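Local coordinates for protein luciferase-like monooxygenase (Streptomyces bottropensis, PDB 4US5) that probably acts as a monooxygenase of the bacterial luciferase family, whose members generally use a flavin and molecular oxygen, at residues S174-Y188 with A202-T216. Numbering follows the deposited sequence.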
ATOM      1  N   SER B 174      26.550  -5.396   4.364  1.00 20.90           N
ATOM      2  CA  SER B 174      27.746  -4.842   5.005  1.00 22.08           C
ATOM      3  C   SER B 174      27.947  -5.488   6.359  1.00 22.85           C
ATOM      4  O   SER B 174      27.000  -5.927   7.005  1.00 20.68           O
ATOM      5  CB  SER B 174      27.623  -3.329   5.169  1.00 20.44           C
ATOM      6  OG  SER B 174      26.660  -2.964   6.150  1.00 22.63           O
ATOM      7  N   VAL B 175      29.201  -5.515   6.811  1.00 22.00           N
ATOM      8  CA  VAL B 175      29.500  -6.000   8.161  1.00 24.65           C
ATOM      9  C   VAL B 175      28.863  -5.102   9.212  1.00 22.48           C
ATOM     10  O   VAL B 175      28.339  -5.582  10.220  1.00 22.59           O
ATOM     11  CB  VAL B 175      31.027  -6.113   8.403  1.00 27.17           C
ATOM     12  CG1 VAL B 175      31.322  -6.570   9.839  1.00 28.34           C
ATOM     13  CG2 VAL B 175      31.627  -7.096   7.435  1.00 27.45           C
ATOM     14  N   SER B 176      28.837  -3.806   8.945  1.00 25.38           N
ATOM     15  CA  SER B 176      28.220  -2.860   9.853  1.00 28.24           C
ATOM     16  C   SER B 176      26.729  -3.164  10.106  1.00 25.80           C
ATOM     17  O   SER B 176      26.244  -3.100  11.239  1.00 25.37           O
ATOM     18  CB  SER B 176      28.452  -1.449   9.266  1.00 33.06           C
ATOM     19  OG  SER B 176      27.290  -0.712   8.997  1.00 39.33           O
ATOM     20  N   SER B 177      26.004  -3.542   9.059  1.00 22.93           N
ATOM     21  CA  SER B 177      24.573  -3.856   9.231  1.00 22.13           C
ATOM     22  C   SER B 177      24.392  -5.083  10.086  1.00 19.71           C
ATOM     23  O   SER B 177      23.445  -5.186  10.850  1.00 20.90           O
ATOM     24  CB  SER B 177      23.890  -4.034   7.831  1.00 21.63           C
ATOM     25  OG  SER B 177      24.473  -5.102   7.110  1.00 23.54           O
ATOM     26  N   ALA B 178      25.288  -6.047   9.917  1.00 22.81           N
ATOM     27  CA  ALA B 178      25.229  -7.271  10.653  1.00 21.40           C
ATOM     28  C   ALA B 178      25.465  -6.991  12.170  1.00 23.48           C
ATOM     29  O   ALA B 178      24.843  -7.614  13.012  1.00 23.01           O
ATOM     30  CB  ALA B 178      26.265  -8.256  10.114  1.00 21.79           C
ATOM     31  N   GLU B 179      26.384  -6.064  12.468  1.00 27.46           N
ATOM     32  CA  GLU B 179      26.623  -5.597  13.856  1.00 28.91           C
ATOM     33  C   GLU B 179      25.390  -4.960  14.437  1.00 25.85           C
ATOM     34  O   GLU B 179      25.029  -5.202  15.579  1.00 30.04           O
ATOM     35  CB  GLU B 179      27.793  -4.593  13.896  1.00 35.24           C
ATOM     36  CG  GLU B 179      29.149  -5.259  13.729  1.00 38.14           C
ATOM     37  CD  GLU B 179      30.295  -4.289  13.403  1.00 45.50           C
ATOM     38  OE1 GLU B 179      30.065  -3.066  13.236  1.00 45.56           O
ATOM     39  OE2 GLU B 179      31.449  -4.775  13.295  1.00 52.98           O
ATOM     40  N   ALA B 180      24.711  -4.147  13.631  1.00 26.83           N
ATOM     41  CA  ALA B 180      23.491  -3.476  14.090  1.00 28.58           C
ATOM     42  C   ALA B 180      22.362  -4.466  14.355  1.00 26.16           C
ATOM     43  O   ALA B 180      21.718  -4.418  15.397  1.00 29.54           O
ATOM     44  CB  ALA B 180      23.059  -2.419  13.093  1.00 30.74           C
ATOM     45  N   ALA B 181      22.171  -5.419  13.435  1.00 24.67           N
ATOM     46  CA  ALA B 181      21.161  -6.433  13.617  1.00 22.23           C
ATOM     47  C   ALA B 181      21.433  -7.255  14.851  1.00 23.97           C
ATOM     48  O   ALA B 181      20.517  -7.611  15.604  1.00 23.20           O
ATOM     49  CB  ALA B 181      21.102  -7.345  12.395  1.00 23.63           C
ATOM     50  N   ALA B 182      22.713  -7.583  15.064  1.00 24.29           N
ATOM     51  CA  ALA B 182      23.124  -8.316  16.269  1.00 23.64           C
ATOM     52  C   ALA B 182      22.822  -7.532  17.547  1.00 25.30           C
ATOM     53  O   ALA B 182      22.204  -8.047  18.470  1.00 27.15           O
ATOM     54  CB  ALA B 182      24.607  -8.629  16.195  1.00 24.72           C
ATOM     55  N   ARG B 183      23.229  -6.275  17.550  1.00 29.43           N
ATOM     56  CA  ARG B 183      23.035  -5.396  18.677  1.00 30.47           C
ATOM     57  C   ARG B 183      21.563  -5.308  19.057  1.00 32.99           C
ATOM     58  O   ARG B 183      21.204  -5.284  20.240  1.00 28.98           O
ATOM     59  CB  ARG B 183      23.614  -4.029  18.334  1.00 33.23           C
ATOM     60  CG  ARG B 183      23.545  -2.986  19.423  1.00 37.99           C
ATOM     61  CD  ARG B 183      24.360  -1.754  19.036  1.00 41.98           C
ATOM     62  NE  ARG B 183      23.652  -0.966  18.035  1.00 46.88           N
ATOM     63  CZ  ARG B 183      24.081  -0.698  16.800  1.00 53.07           C
ATOM     64  NH1 ARG B 183      25.270  -1.135  16.337  1.00 51.21           N
ATOM     65  NH2 ARG B 183      23.303   0.023  16.004  1.00 57.52           N
ATOM     66  N   LEU B 184      20.704  -5.244  18.050  1.00 29.92           N
ATOM     67  CA  LEU B 184      19.275  -4.993  18.251  1.00 29.24           C
ATOM     68  C   LEU B 184      18.459  -6.265  18.404  1.00 25.77           C
ATOM     69  O   LEU B 184      17.256  -6.214  18.662  1.00 27.63           O
ATOM     70  CB  LEU B 184      18.725  -4.143  17.087  1.00 32.79           C
ATOM     71  CG  LEU B 184      19.326  -2.745  16.978  1.00 34.46           C
ATOM     72  CD1 LEU B 184      18.950  -2.094  15.654  1.00 38.60           C
ATOM     73  CD2 LEU B 184      18.889  -1.877  18.142  1.00 36.30           C
ATOM     74  N   GLY B 185      19.101  -7.406  18.228  1.00 23.27           N
ATOM     75  CA  GLY B 185      18.437  -8.683  18.360  1.00 23.65           C
ATOM     76  C   GLY B 185      17.418  -8.916  17.261  1.00 25.44           C
ATOM     77  O   GLY B 185      16.370  -9.484  17.499  1.00 26.60           O
ATOM     78  N   LEU B 186      17.752  -8.491  16.051  1.00 22.89           N
ATOM     79  CA  LEU B 186      16.835  -8.647  14.927  1.00 23.12           C
ATOM     80  C   LEU B 186      17.189  -9.796  14.026  1.00 20.12           C
ATOM     81  O   LEU B 186      18.377 -10.053  13.792  1.00 19.31           O
ATOM     82  CB  LEU B 186      16.835  -7.378  14.099  1.00 23.83           C
ATOM     83  CG  LEU B 186      16.134  -6.220  14.764  1.00 24.90           C
ATOM     84  CD1 LEU B 186      16.429  -4.950  13.991  1.00 25.72           C
ATOM     85  CD2 LEU B 186      14.640  -6.464  14.878  1.00 27.00           C
ATOM     86  N   PRO B 187      16.166 -10.432  13.422  1.00 19.61           N
ATOM     87  CA  PRO B 187      16.412 -11.328  12.318  1.00 20.70           C
ATOM     88  C   PRO B 187      17.106 -10.531  11.194  1.00 18.67           C
ATOM     89  O   PRO B 187      16.855  -9.346  11.046  1.00 18.76           O
ATOM     90  CB  PRO B 187      15.002 -11.775  11.906  1.00 21.73           C
ATOM     91  CG  PRO B 187      14.152 -11.559  13.108  1.00 22.83           C
ATOM     92  CD  PRO B 187      14.734 -10.368  13.782  1.00 22.51           C
ATOM     93  N   TYR B 188      17.986 -11.195  10.442  1.00 20.24           N
ATOM     94  CA  TYR B 188      18.883 -10.531   9.556  1.00 18.44           C
ATOM     95  C   TYR B 188      18.985 -11.266   8.243  1.00 17.43           C
ATOM     96  O   TYR B 188      19.169 -12.460   8.235  1.00 17.38           O
ATOM     97  CB  TYR B 188      20.272 -10.466  10.201  1.00 18.86           C
ATOM     98  CG  TYR B 188      21.321  -9.763   9.397  1.00 19.28           C
ATOM     99  CD1 TYR B 188      21.185  -8.453   9.048  1.00 20.43           C
ATOM    100  CD2 TYR B 188      22.511 -10.418   9.037  1.00 21.77           C
ATOM    101  CE1 TYR B 188      22.188  -7.782   8.348  1.00 20.82           C
ATOM    102  CE2 TYR B 188      23.505  -9.774   8.306  1.00 20.25           C
ATOM    103  CZ  TYR B 188      23.351  -8.456   7.980  1.00 21.73           C
ATOM    104  OH  TYR B 188      24.335  -7.789   7.300  1.00 23.86           O
ATOM    105  N   ALA B 202      30.364 -11.140   7.627  1.00 22.88           N
ATOM    106  CA  ALA B 202      29.114 -10.545   8.071  1.00 21.73           C
ATOM    107  C   ALA B 202      28.243 -11.533   8.820  1.00 20.92           C
ATOM    108  O   ALA B 202      27.750 -11.215   9.890  1.00 22.42           O
ATOM    109  CB  ALA B 202      28.352  -9.936   6.892  1.00 21.84           C
HETATM  110  N   MSE B 203      28.078 -12.731   8.283  1.00 20.21           N
HETATM  111  CA  MSE B 203      27.238 -13.724   8.891  1.00 20.65           C
HETATM  112  C   MSE B 203      27.878 -14.246  10.185  1.00 23.11           C
HETATM  113  O   MSE B 203      27.186 -14.520  11.158  1.00 19.91           O
HETATM  114  CB  MSE B 203      26.903 -14.826   7.906  1.00 22.46           C
HETATM  115  CG  MSE B 203      26.104 -14.262   6.699  1.00 23.44           C
HETATM  116 SE   MSE B 203      24.230 -13.922   7.236  1.00 31.41          SE
HETATM  117  CE  MSE B 203      23.507 -15.699   6.819  1.00 27.23           C
ATOM    118  N   ASP B 204      29.203 -14.373  10.194  1.00 21.97           N
ATOM    119  CA  ASP B 204      29.932 -14.730  11.456  1.00 27.37           C
ATOM    120  C   ASP B 204      29.701 -13.671  12.527  1.00 24.05           C
ATOM    121  O   ASP B 204      29.381 -14.005  13.665  1.00 25.51           O
ATOM    122  CB  ASP B 204      31.435 -14.865  11.187  1.00 26.66           C
ATOM    123  CG  ASP B 204      31.797 -16.184  10.509  1.00 31.20           C
ATOM    124  OD1 ASP B 204      30.941 -17.076  10.445  1.00 33.65           O
ATOM    125  OD2 ASP B 204      32.956 -16.316  10.031  1.00 32.13           O
ATOM    126  N   THR B 205      29.865 -12.408  12.148  1.00 25.66           N
ATOM    127  CA  THR B 205      29.701 -11.263  13.047  1.00 25.95           C
ATOM    128  C   THR B 205      28.305 -11.166  13.623  1.00 28.58           C
ATOM    129  O   THR B 205      28.120 -10.954  14.842  1.00 25.86           O
ATOM    130  CB  THR B 205      30.050  -9.955  12.329  1.00 27.53           C
ATOM    131  OG1 THR B 205      31.436  -9.987  11.979  1.00 29.74           O
ATOM    132  CG2 THR B 205      29.806  -8.738  13.205  1.00 27.98           C
ATOM    133  N   TYR B 206      27.300 -11.355  12.769  1.00 27.21           N
ATOM    134  CA  TYR B 206      25.915 -11.367  13.215  1.00 23.00           C
ATOM    135  C   TYR B 206      25.690 -12.374  14.341  1.00 24.77           C
ATOM    136  O   TYR B 206      25.100 -12.047  15.383  1.00 26.63           O
ATOM    137  CB  TYR B 206      24.960 -11.708  12.040  1.00 21.69           C
ATOM    138  CG  TYR B 206      23.542 -11.888  12.458  1.00 20.51           C
ATOM    139  CD1 TYR B 206      22.836 -10.842  13.052  1.00 21.47           C
ATOM    140  CD2 TYR B 206      22.864 -13.057  12.211  1.00 19.87           C
ATOM    141  CE1 TYR B 206      21.505 -10.996  13.431  1.00 21.83           C
ATOM    142  CE2 TYR B 206      21.542 -13.213  12.583  1.00 21.85           C
ATOM    143  CZ  TYR B 206      20.864 -12.184  13.185  1.00 22.35           C
ATOM    144  OH  TYR B 206      19.541 -12.361  13.545  1.00 22.69           O
ATOM    145  N   ARG B 207      26.143 -13.592  14.124  1.00 25.88           N
ATOM    146  CA  ARG B 207      25.982 -14.662  15.086  1.00 25.79           C
ATOM    147  C   ARG B 207      26.794 -14.429  16.350  1.00 28.39           C
ATOM    148  O   ARG B 207      26.272 -14.600  17.445  1.00 29.65           O
ATOM    149  CB  ARG B 207      26.325 -16.014  14.473  1.00 25.56           C
ATOM    150  CG  ARG B 207      25.230 -16.502  13.525  1.00 31.17           C
ATOM    151  CD  ARG B 207      25.595 -17.791  12.851  1.00 31.11           C
ATOM    152  NE  ARG B 207      26.726 -17.591  11.961  1.00 34.63           N
ATOM    153  CZ  ARG B 207      27.400 -18.567  11.391  1.00 37.32           C
ATOM    154  NH1 ARG B 207      27.040 -19.836  11.598  1.00 37.97           N
ATOM    155  NH2 ARG B 207      28.425 -18.277  10.595  1.00 37.02           N
ATOM    156  N   ALA B 208      28.051 -14.044  16.194  1.00 28.76           N
ATOM    157  CA  ALA B 208      28.956 -13.833  17.357  1.00 29.06           C
ATOM    158  C   ALA B 208      28.505 -12.681  18.276  1.00 32.67           C
ATOM    159  O   ALA B 208      28.474 -12.838  19.498  1.00 32.74           O
ATOM    160  CB  ALA B 208      30.356 -13.582  16.875  1.00 27.90           C
ATOM    161  N   ALA B 209      28.128 -11.551  17.683  1.00 29.16           N
ATOM    162  CA  ALA B 209      27.724 -10.361  18.419  1.00 27.94           C
ATOM    163  C   ALA B 209      26.243 -10.350  18.859  1.00 28.16           C
ATOM    164  O   ALA B 209      25.794  -9.409  19.526  1.00 28.56           O
ATOM    165  CB  ALA B 209      28.040  -9.121  17.594  1.00 30.11           C
ATOM    166  N   PHE B 210      25.485 -11.381  18.501  1.00 29.94           N
ATOM    167  CA  PHE B 210      24.038 -11.349  18.700  1.00 31.13           C
ATOM    168  C   PHE B 210      23.681 -11.111  20.169  1.00 32.78           C
ATOM    169  O   PHE B 210      24.128 -11.849  21.050  1.00 31.24           O
ATOM    170  CB  PHE B 210      23.382 -12.642  18.213  1.00 29.51           C
ATOM    171  CG  PHE B 210      21.874 -12.579  18.165  1.00 29.17           C
ATOM    172  CD1 PHE B 210      21.219 -11.883  17.145  1.00 26.60           C
ATOM    173  CD2 PHE B 210      21.113 -13.207  19.133  1.00 27.98           C
ATOM    174  CE1 PHE B 210      19.833 -11.820  17.104  1.00 27.55           C
ATOM    175  CE2 PHE B 210      19.731 -13.146  19.097  1.00 29.68           C
ATOM    176  CZ  PHE B 210      19.085 -12.460  18.070  1.00 27.77           C
ATOM    177  N   VAL B 211      22.793 -10.147  20.396  1.00 30.94           N
ATOM    178  CA  VAL B 211      22.164  -9.919  21.694  1.00 31.55           C
ATOM    179  C   VAL B 211      20.659 -10.158  21.562  1.00 32.79           C
ATOM    180  O   VAL B 211      19.995  -9.441  20.836  1.00 31.51           O
ATOM    181  CB  VAL B 211      22.376  -8.478  22.145  1.00 31.10           C
ATOM    182  CG1 VAL B 211      21.669  -8.208  23.468  1.00 33.07           C
ATOM    183  CG2 VAL B 211      23.861  -8.167  22.228  1.00 30.58           C
ATOM    184  N   PRO B 212      20.124 -11.153  22.281  1.00 34.09           N
ATOM    185  CA  PRO B 212      18.705 -11.474  22.193  1.00 37.42           C
ATOM    186  C   PRO B 212      17.805 -10.245  22.299  1.00 39.84           C
ATOM    187  O   PRO B 212      18.055  -9.367  23.118  1.00 42.37           O
ATOM    188  CB  PRO B 212      18.493 -12.424  23.372  1.00 37.14           C
ATOM    189  CG  PRO B 212      19.807 -13.136  23.484  1.00 35.24           C
ATOM    190  CD  PRO B 212      20.850 -12.117  23.145  1.00 34.68           C
ATOM    191  N   GLY B 213      16.800 -10.182  21.432  1.00 43.08           N
ATOM    192  CA  GLY B 213      15.789  -9.122  21.459  1.00 46.95           C
ATOM    193  C   GLY B 213      14.393  -9.667  21.692  1.00 48.50           C
ATOM    194  O   GLY B 213      14.221 -10.871  21.879  1.00 47.23           O
ATOM    195  N   PRO B 214      13.370  -8.790  21.603  1.00 56.31           N
ATOM    196  CA  PRO B 214      12.055  -9.069  22.210  1.00 59.17           C
ATOM    197  C   PRO B 214      11.431 -10.418  21.839  1.00 54.76           C
ATOM    198  O   PRO B 214      11.068 -11.198  22.732  1.00 58.14           O
ATOM    199  CB  PRO B 214      11.164  -7.907  21.727  1.00 61.24           C
ATOM    200  CG  PRO B 214      12.050  -6.921  21.049  1.00 58.70           C
ATOM    201  CD  PRO B 214      13.457  -7.432  21.033  1.00 60.75           C
ATOM    202  N   ASP B 215      11.325 -10.696  20.550  1.00 50.39           N
ATOM    203  CA  ASP B 215      10.741 -11.979  20.109  1.00 52.30           C
ATOM    204  C   ASP B 215      11.797 -12.854  19.476  1.00 45.32           C
ATOM    205  O   ASP B 215      11.480 -13.823  18.813  1.00 44.89           O
ATOM    206  CB  ASP B 215       9.526 -11.782  19.194  1.00 58.06           C
ATOM    207  CG  ASP B 215       8.409 -11.005  19.881  1.00 64.03           C
ATOM    208  OD1 ASP B 215       7.911 -11.441  20.948  1.00 63.03           O
ATOM    209  OD2 ASP B 215       8.060  -9.923  19.373  1.00 65.75           O
ATOM    210  N   THR B 216      13.064 -12.532  19.726  1.00 43.36           N
ATOM    211  CA  THR B 216      14.153 -13.181  19.030  1.00 37.76           C
ATOM    212  C   THR B 216      15.285 -13.631  19.979  1.00 33.51           C
ATOM    213  O   THR B 216      16.279 -12.923  20.140  1.00 31.27           O
ATOM    214  CB  THR B 216      14.691 -12.197  17.977  1.00 40.29           C
ATOM    215  OG1 THR B 216      13.579 -11.530  17.353  1.00 38.12           O
ATOM    216  CG2 THR B 216      15.500 -12.914  16.932  1.00 39.53           C
TER
HETATM  217  O   HOH W   1      19.057  -6.582  21.450  1.00 27.38           O
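A202 meets A178 where the two helices start together: the carbonyl oxygen of A202 lies 3.3 Å from A178 CB, a tight fit between the helices. M203 reaches round with its selenium to the Y188 ring, an oblique Met-aromatic contact. One turn on, T205 lays CG2 against CG of E179 (3.6 Å), while its OG1 bonds back to E201 O within its own helix.

Y206 buries more surface here than any other residue of the two segments. With CG anti to the backbone N (chi1 173°), its ring reaches past A178 and A181 toward L186, just beyond the end of helix 175-184. One face takes Y188 CB, 3.6 Å from the ring centroid in a CH-pi contact; the two tyrosine side chains slide past each other in opposite directions, their rings oblique. A178 O lies at the Y206 ring edge, and the hydroxyl donates to L186 O (OH to O 2.6 Å), tilted 29° from the carbonyl plane. The same hydroxyl is also hydrogen-bonded to R220 N, so two backbone groups hold the end of the ring.

A209 then packs CB to CB on A182 at 3.7 Å, and F210 brings CE1 to 3.7 Å from G185 CA. V211 N donates to A182 O (2.9 Å), from the opposite face of that carbonyl to G185 N, whose bond belongs to the Schellman motif ending the first helix. A water lies within hydrogen-bonding distance of R183 O and V211 O. In the G213-T216 turn, T216 sets CB against G185 O.

The helices run nearly parallel, axes 8.0 Å apart and crossing at -20°, with strand 188-191 between them in sequence and A181 packing on L170 of strand 167-172: neighbouring outer helices of a TIM barrel, as expected of the bacterial luciferase family.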